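Local coordinates for protein LIN-41 (Caenorhabditis elegans, PDB 4UMG) that controls the onset of developmental plasticity as a TRIM-NHL protein, here represented by its filamin domain, an immunoglobulin-like beta fold, at residues P5-S10 / I113-T118; E23-I28 / S100-I105; E106-L111 / T126-R131. All coordinates share one frame; numbering follows the deposited sequence.

Contact 1 of 3, residues P5-S10 / I113-T118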
# COMPACT_ATOMS: atom_id res chain seq x y z
N PRO A 5 1.37 14.84 -4.05
CA PRO A 5 0.90 14.19 -2.82
C PRO A 5 1.73 14.55 -1.60
O PRO A 5 2.88 14.97 -1.71
CB PRO A 5 0.97 12.70 -3.17
CG PRO A 5 2.10 12.61 -4.16
CD PRO A 5 1.97 13.86 -4.99
N CYS A 6 1.10 14.44 -0.42
CA CYS A 6 1.70 14.76 0.87
C CYS A 6 1.64 13.48 1.68
O CYS A 6 0.57 12.93 1.88
CB CYS A 6 0.90 15.88 1.54
SG CYS A 6 1.31 16.16 3.27
N ALA A 7 2.80 13.00 2.14
CA ALA A 7 2.81 11.75 2.88
C ALA A 7 1.89 11.71 4.11
O ALA A 7 1.12 10.76 4.27
CB ALA A 7 4.25 11.40 3.28
N LYS A 8 1.96 12.72 4.98
CA LYS A 8 1.16 12.73 6.21
C LYS A 8 -0.32 12.77 5.98
O LYS A 8 -1.08 12.33 6.85
CB LYS A 8 1.60 13.86 7.16
CG LYS A 8 1.37 15.28 6.70
CD LYS A 8 2.13 16.21 7.65
CE LYS A 8 2.01 17.66 7.27
NZ LYS A 8 2.67 18.49 8.33
N ASN A 9 -0.77 13.31 4.82
CA ASN A 9 -2.19 13.40 4.53
C ASN A 9 -2.72 12.23 3.71
O ASN A 9 -3.94 12.13 3.52
CB ASN A 9 -2.56 14.73 3.81
CG ASN A 9 -2.36 15.97 4.68
OD1 ASN A 9 -2.12 15.89 5.91
ND2 ASN A 9 -2.43 17.14 4.08
N SER A 10 -1.82 11.41 3.17
CA SER A 10 -2.14 10.23 2.36
C SER A 10 -2.33 9.01 3.27
O SER A 10 -1.65 8.89 4.29
CB SER A 10 -1.08 9.98 1.30
OG SER A 10 -1.06 11.13 0.46
N ILE A 113 4.54 2.33 2.33
CA ILE A 113 4.20 3.14 1.17
C ILE A 113 4.79 4.52 1.46
O ILE A 113 4.53 5.07 2.52
CB ILE A 113 2.68 3.22 0.94
CG1 ILE A 113 2.05 1.80 0.85
CG2 ILE A 113 2.35 4.07 -0.31
CD1 ILE A 113 0.55 1.78 1.33
N LEU A 114 5.65 5.00 0.55
CA LEU A 114 6.39 6.25 0.67
C LEU A 114 5.93 7.25 -0.36
O LEU A 114 5.86 6.93 -1.54
CB LEU A 114 7.90 6.02 0.47
CG LEU A 114 8.63 4.89 1.20
CD1 LEU A 114 10.13 4.98 0.91
CD2 LEU A 114 8.43 4.94 2.69
N VAL A 115 5.63 8.46 0.10
CA VAL A 115 5.25 9.55 -0.79
C VAL A 115 6.39 10.55 -0.65
O VAL A 115 6.68 11.00 0.46
CB VAL A 115 3.86 10.16 -0.44
CG1 VAL A 115 3.73 11.58 -0.99
CG2 VAL A 115 2.74 9.28 -0.99
N LYS A 116 7.11 10.80 -1.76
CA LYS A 116 8.28 11.71 -1.82
C LYS A 116 9.35 11.28 -0.81
O LYS A 116 10.00 12.12 -0.17
CB LYS A 116 7.88 13.17 -1.64
CG LYS A 116 6.96 13.70 -2.73
CD LYS A 116 6.51 15.11 -2.35
CE LYS A 116 5.55 15.67 -3.37
NZ LYS A 116 4.90 16.91 -2.88
N GLY A 117 9.47 9.97 -0.64
CA GLY A 117 10.47 9.40 0.27
C GLY A 117 10.08 9.34 1.72
O GLY A 117 10.90 9.00 2.55
N THR A 118 8.83 9.66 2.04
CA THR A 118 8.37 9.64 3.43
C THR A 118 7.23 8.65 3.61
O THR A 118 6.27 8.73 2.86
CB THR A 118 7.90 11.06 3.86
OG1 THR A 118 9.01 11.95 3.82
CG2 THR A 118 7.26 11.06 5.26
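Val-115 lays its CG1 methyl against the ring of Pro-5, where CG1 meets Pro-5 CB at 3.7 Å. With chi1 at 158°, that methyl lies trans to the Val-115 backbone N and reaches into the bend of segment 5-10, which also brings it to 3.6 Å from Ala-7 N. Next to it, the single methyl of Ala-7 points at the strand end and packs against Val-115, CB to CB at 3.9 Å. The same Ala-7 CB also fits beside Thr-118 CG2, 3.6 Å away, so one small side chain spans both ends of the turn. A polar link adds to this apolar patch: Lys-116, extended beyond CG, reaches back from the turn to segment 5-10, where NZ donates to Pro-5 O at 3.0 Å, tilted 23° from the carbonyl plane. The ammonium has a second acceptor in Ser-3 O, so two backbone oxygens of the N-terminal arm share one charge. On the far side of the bend, Ser-10 OG donates to Cys-6 O at 2.8 Å from above the carbonyl plane and in turn accepts from Arg-33 N, which ties the bend to the loop beyond strand 26-31. Leu-32 and Ile-120 continue the packing round Val-115. Lys-116 and Gly-117, both at positive phi, form the corners of a type I' turn, closed by reciprocal backbone bonds between Val-115 and Thr-118. The arrangement is that of a beta hairpin with a two-residue type I' loop, flanked on the side of Val-115 by the N-terminal arm of the filamin domain.

Contact 2 of 3, residues E23-I28 / S100-I105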
# COMPACT_ATOMS: atom_id res chain seq x y z
N GLU A 23 -1.97 -17.03 -1.76
CA GLU A 23 -2.12 -17.41 -3.17
C GLU A 23 -3.36 -16.81 -3.84
O GLU A 23 -3.97 -17.42 -4.74
CB GLU A 23 -2.08 -18.96 -3.32
CG GLU A 23 -0.75 -19.56 -2.91
CD GLU A 23 -0.68 -21.07 -2.96
OE1 GLU A 23 -0.90 -21.64 -4.05
OE2 GLU A 23 -0.36 -21.68 -1.92
N ARG A 24 -3.75 -15.60 -3.42
CA ARG A 24 -4.86 -14.89 -4.03
C ARG A 24 -4.30 -13.51 -4.32
O ARG A 24 -3.62 -12.96 -3.46
CB ARG A 24 -6.06 -14.77 -3.06
CG ARG A 24 -6.63 -16.11 -2.58
CD ARG A 24 -7.90 -16.51 -3.28
NE ARG A 24 -8.47 -17.71 -2.66
CZ ARG A 24 -9.48 -17.70 -1.80
NH1 ARG A 24 -10.07 -16.56 -1.47
NH2 ARG A 24 -9.92 -18.84 -1.28
N GLN A 25 -4.51 -12.98 -5.54
CA GLN A 25 -4.07 -11.62 -5.88
C GLN A 25 -4.86 -10.68 -4.96
O GLN A 25 -6.09 -10.79 -4.87
CB GLN A 25 -4.38 -11.33 -7.37
CG GLN A 25 -3.28 -11.86 -8.28
CD GLN A 25 -3.41 -11.39 -9.71
OE1 GLN A 25 -4.51 -11.33 -10.28
NE2 GLN A 25 -2.29 -11.07 -10.33
N THR A 26 -4.14 -9.84 -4.22
CA THR A 26 -4.68 -8.99 -3.17
C THR A 26 -4.53 -7.53 -3.55
O THR A 26 -3.47 -7.15 -4.05
CB THR A 26 -3.90 -9.33 -1.86
OG1 THR A 26 -4.03 -10.74 -1.62
CG2 THR A 26 -4.39 -8.54 -0.65
N VAL A 27 -5.57 -6.72 -3.30
CA VAL A 27 -5.57 -5.30 -3.64
C VAL A 27 -5.71 -4.40 -2.39
O VAL A 27 -6.57 -4.66 -1.54
CB VAL A 27 -6.68 -4.98 -4.68
CG1 VAL A 27 -6.64 -3.51 -5.10
CG2 VAL A 27 -6.57 -5.87 -5.92
N ILE A 28 -4.89 -3.34 -2.29
CA ILE A 28 -4.98 -2.36 -1.20
C ILE A 28 -5.17 -1.02 -1.89
O ILE A 28 -4.47 -0.73 -2.86
CB ILE A 28 -3.72 -2.37 -0.31
CG1 ILE A 28 -3.44 -3.78 0.28
CG2 ILE A 28 -3.82 -1.30 0.81
CD1 ILE A 28 -1.98 -3.88 0.84
N SER A 100 -1.42 -3.86 -5.89
CA SER A 100 -1.73 -5.28 -6.02
C SER A 100 -0.52 -6.13 -5.78
O SER A 100 0.58 -5.80 -6.22
CB SER A 100 -2.31 -5.58 -7.41
OG SER A 100 -3.61 -5.03 -7.49
N TYR A 101 -0.69 -7.22 -5.02
CA TYR A 101 0.39 -8.15 -4.76
C TYR A 101 -0.12 -9.57 -4.60
O TYR A 101 -1.31 -9.79 -4.36
CB TYR A 101 1.24 -7.69 -3.55
CG TYR A 101 0.56 -7.92 -2.22
CD1 TYR A 101 -0.41 -7.03 -1.74
CD2 TYR A 101 0.91 -8.99 -1.41
CE1 TYR A 101 -1.02 -7.22 -0.50
CE2 TYR A 101 0.25 -9.24 -0.21
CZ TYR A 101 -0.71 -8.35 0.25
OH TYR A 101 -1.34 -8.56 1.44
N TYR A 102 0.77 -10.55 -4.72
CA TYR A 102 0.40 -11.98 -4.63
C TYR A 102 1.20 -12.63 -3.51
O TYR A 102 2.40 -12.87 -3.68
CB TYR A 102 0.70 -12.65 -5.96
CG TYR A 102 0.25 -14.09 -6.04
CD1 TYR A 102 -1.04 -14.41 -6.46
CD2 TYR A 102 1.14 -15.13 -5.79
CE1 TYR A 102 -1.44 -15.74 -6.59
CE2 TYR A 102 0.76 -16.46 -5.97
CZ TYR A 102 -0.53 -16.76 -6.38
OH TYR A 102 -0.94 -18.06 -6.52
N PRO A 103 0.56 -12.86 -2.34
CA PRO A 103 1.29 -13.48 -1.22
C PRO A 103 1.35 -14.99 -1.40
O PRO A 103 0.32 -15.65 -1.25
CB PRO A 103 0.49 -13.06 0.01
CG PRO A 103 -0.90 -12.81 -0.51
CD PRO A 103 -0.85 -12.59 -1.99
N SER A 104 2.54 -15.53 -1.73
CA SER A 104 2.67 -16.98 -2.01
C SER A 104 2.71 -17.85 -0.76
O SER A 104 2.40 -19.04 -0.83
CB SER A 104 3.90 -17.24 -2.88
OG SER A 104 5.11 -17.17 -2.13
N ILE A 105 3.13 -17.27 0.37
CA ILE A 105 3.28 -18.00 1.62
C ILE A 105 2.48 -17.35 2.75
O ILE A 105 2.20 -16.14 2.72
CB ILE A 105 4.78 -18.22 1.97
CG1 ILE A 105 5.53 -16.89 2.21
CG2 ILE A 105 5.48 -19.08 0.92
CD1 ILE A 105 6.91 -17.06 2.90
O HOH W 1 0.90 -19.99 -6.21
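Antiparallel pairing of strands 26-31 and 96-101 brings Thr-26 opposite Tyr-101 as a hydrogen-bonded pair, with the two side chains on the same face. Thr-26 N reaches Tyr-101 O at 2.8 Å and Tyr-101 N returns the bond to Thr-26 O. Chi1 of Tyr-101 is 75°, which sets CG between the backbone N and carbonyl carbon and turns the ring beneath its neighbour. Thr-26 CB then sits over one face, 4.1 Å from the ring centroid, a CH-pi contact displaced toward the rim. Thr-26 CG2 touches Tyr-101 CE1 at 3.6 Å, while Ile-28 CD1 approaches the same carbon from an oblique angle. Thr-26 OG1 turns back along its own chain and donates to Arg-24 O at 2.9 Å. An alanine here keeps CB but has neither OG1 nor CG2, which would probably leave Arg-24 O without its side-chain donor and open a gap beside Tyr-101 CE1. Past the strand ends, Glu-23 N bonds to Pro-103 O at 2.7 Å, nearly straight at 173°. Tyr-102 lies across the Glu-23 backbone, with Gln-25 CG at the ring edge, and a water at its phenol edge joins Tyr-102 OH to Glu-23 OE1. Inward, Met-127 and Ala-20 pack on Tyr-101. A strand pair whose inner residues meet the opposing layer is typical of the immunoglobulin-like sandwich of filamin repeats.

Contact 3 of 3, residues E106-L111 / T126-R131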
# COMPACT_ATOMS: atom_id res chain seq x y z
N GLU A 106 2.11 -18.16 3.75
CA GLU A 106 1.36 -17.67 4.91
C GLU A 106 2.29 -16.91 5.82
O GLU A 106 3.50 -17.18 5.81
CB GLU A 106 0.75 -18.87 5.68
CG GLU A 106 1.73 -20.01 5.97
CD GLU A 106 1.76 -21.13 4.95
OE1 GLU A 106 2.26 -20.91 3.81
OE2 GLU A 106 1.31 -22.24 5.29
N GLY A 107 1.73 -16.05 6.67
CA GLY A 107 2.51 -15.35 7.68
C GLY A 107 2.46 -13.84 7.68
O GLY A 107 1.60 -13.21 7.07
N SER A 108 3.42 -13.26 8.39
CA SER A 108 3.48 -11.84 8.66
C SER A 108 4.24 -11.04 7.61
O SER A 108 5.45 -11.07 7.59
CB SER A 108 4.08 -11.61 10.05
OG SER A 108 3.85 -10.28 10.47
N TYR A 109 3.50 -10.37 6.72
CA TYR A 109 4.09 -9.52 5.68
C TYR A 109 4.30 -8.10 6.18
O TYR A 109 3.63 -7.66 7.13
CB TYR A 109 3.14 -9.48 4.45
CG TYR A 109 3.19 -10.75 3.61
CD1 TYR A 109 2.78 -11.97 4.13
CD2 TYR A 109 3.63 -10.72 2.29
CE1 TYR A 109 2.80 -13.13 3.36
CE2 TYR A 109 3.69 -11.89 1.52
CZ TYR A 109 3.27 -13.08 2.06
OH TYR A 109 3.28 -14.20 1.29
N THR A 110 5.20 -7.37 5.54
CA THR A 110 5.48 -5.99 5.89
C THR A 110 5.10 -5.13 4.72
O THR A 110 5.48 -5.45 3.60
CB THR A 110 6.95 -5.78 6.19
OG1 THR A 110 7.37 -6.75 7.15
CG2 THR A 110 7.23 -4.39 6.75
N LEU A 111 4.39 -4.03 4.98
CA LEU A 111 4.00 -3.10 3.93
C LEU A 111 4.54 -1.74 4.27
O LEU A 111 4.42 -1.30 5.42
CB LEU A 111 2.47 -3.00 3.90
CG LEU A 111 1.85 -1.91 3.00
CD1 LEU A 111 2.13 -2.16 1.50
CD2 LEU A 111 0.36 -1.78 3.25
N THR A 126 1.98 -4.17 9.33
CA THR A 126 1.90 -5.61 9.19
C THR A 126 0.64 -5.98 8.46
O THR A 126 -0.38 -5.31 8.61
CB THR A 126 1.97 -6.24 10.61
OG1 THR A 126 3.29 -6.06 11.14
CG2 THR A 126 1.59 -7.73 10.66
N MET A 127 0.72 -7.08 7.68
CA MET A 127 -0.43 -7.73 7.04
C MET A 127 -0.30 -9.20 7.34
O MET A 127 0.76 -9.78 7.14
CB MET A 127 -0.51 -7.48 5.53
CG MET A 127 -0.39 -6.01 5.15
SD MET A 127 -0.41 -5.72 3.37
CE MET A 127 1.07 -6.59 2.83
N ASP A 128 -1.38 -9.80 7.88
CA ASP A 128 -1.38 -11.21 8.25
C ASP A 128 -2.03 -12.00 7.15
O ASP A 128 -3.22 -11.84 6.89
CB ASP A 128 -2.10 -11.41 9.58
CG ASP A 128 -1.31 -10.82 10.73
OD1 ASP A 128 -0.12 -11.17 10.85
OD2 ASP A 128 -1.84 -9.94 11.43
N ILE A 129 -1.24 -12.85 6.48
CA ILE A 129 -1.74 -13.71 5.39
C ILE A 129 -1.98 -15.11 5.95
O ILE A 129 -1.08 -15.75 6.50
CB ILE A 129 -0.74 -13.73 4.21
CG1 ILE A 129 -0.59 -12.30 3.59
CG2 ILE A 129 -1.03 -14.83 3.15
CD1 ILE A 129 -1.59 -11.81 2.77
N ARG A 130 -3.21 -15.60 5.75
CA ARG A 130 -3.63 -16.91 6.24
C ARG A 130 -3.91 -17.86 5.06
O ARG A 130 -4.19 -17.40 3.96
CB ARG A 130 -4.87 -16.74 7.16
CG ARG A 130 -6.22 -16.67 6.41
CD ARG A 130 -7.40 -16.35 7.30
NE ARG A 130 -7.64 -14.91 7.36
CZ ARG A 130 -8.52 -14.25 6.60
NH1 ARG A 130 -9.27 -14.91 5.73
NH2 ARG A 130 -8.66 -12.94 6.72
N ARG A 131 -3.88 -19.18 5.31
CA ARG A 131 -4.17 -20.16 4.25
C ARG A 131 -5.67 -20.18 3.90
O ARG A 131 -6.03 -20.55 2.78
CB ARG A 131 -3.60 -21.55 4.61
CG ARG A 131 -4.61 -22.68 4.83
CD ARG A 131 -3.95 -23.95 5.35
NE ARG A 131 -3.67 -23.88 6.78
CZ ARG A 131 -2.47 -23.66 7.31
NH1 ARG A 131 -1.41 -23.51 6.52
NH2 ARG A 131 -2.32 -23.61 8.62
O HOH W 2 4.97 -7.71 9.76
O HOH W 3 1.91 -10.67 12.44
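Tyr-109 and Ile-129 meet at a slant on the buried face of an antiparallel pair: the isoleucine's CG1 comes to 3.4 Å from Tyr-109 CD1, approaching the ring neither flat-on nor edge-on. At the root of the tyrosine side chain, Met-127 bends at chi3 (-63°), which carries CE to 3.9 Å from Tyr-109 CB. The thioether is also in touch with Leu-111, whose CB lies 4.0 Å from Met-127 SD. Gly-107 O lies in the ring plane at its edge, and the hydrogen bond from the phenol OH to Ile-105 O anchors the far end of the ring. Four backbone bonds join the strands, and the reciprocal pair between Gly-107 and Ile-129 is nearly straight. On the opposite face Ser-108, Thr-126 and Asp-128 are polar neighbours linked through solvent. Ser-108 OG is 3.4 Å from Thr-126 CG2 and binds two waters; one connects Ser-108 OG with Thr-126 OG1 and Tyr-109 O, and the other, 2.6 Å from Asp-128 OD1, with that carboxylate. Beyond the strand ends, Glu-106 OE2 forms a salt bridge with Arg-131 NH1 at 3.2 Å, the planes of the two groups 65° apart. The firmer partner of Glu-106 is Arg-22, whose NH1 forms a salt bridge with OE1; Arg-131 is poorly ordered. The chemistry thus implies a two-faced strand pair, apolar toward the interior and hydrated outside, with a terminal ion pair that probably contributes little rigidity.

Overall arrangement
Starting at the N terminus, segment 5-10 waits more than a hundred residues for its partner, and contact 1 therefore closes the longest loop. Contact 2, joining 23-28 to 100-105, falls wholly within that span. Contact 3 opens directly after contact 2 ends and closes the short loop of hairpin 107-115/118-130, with 14 residues between its segments. It crosses contact 1: 5-10 precedes both its segments and 113-118 lies between them, so the two contacts interleave. Contacts 1 and 3 share strand 107-115 yet sit about 23 Å apart between centres. Contacts 2 and 3 touch where Ile-28 and Tyr-101 reach Met-127. Together they illustrate how an immunoglobulin-like fold fastens its N-terminal arm, the strand pair 26-31 and 96-101, and its last hairpin.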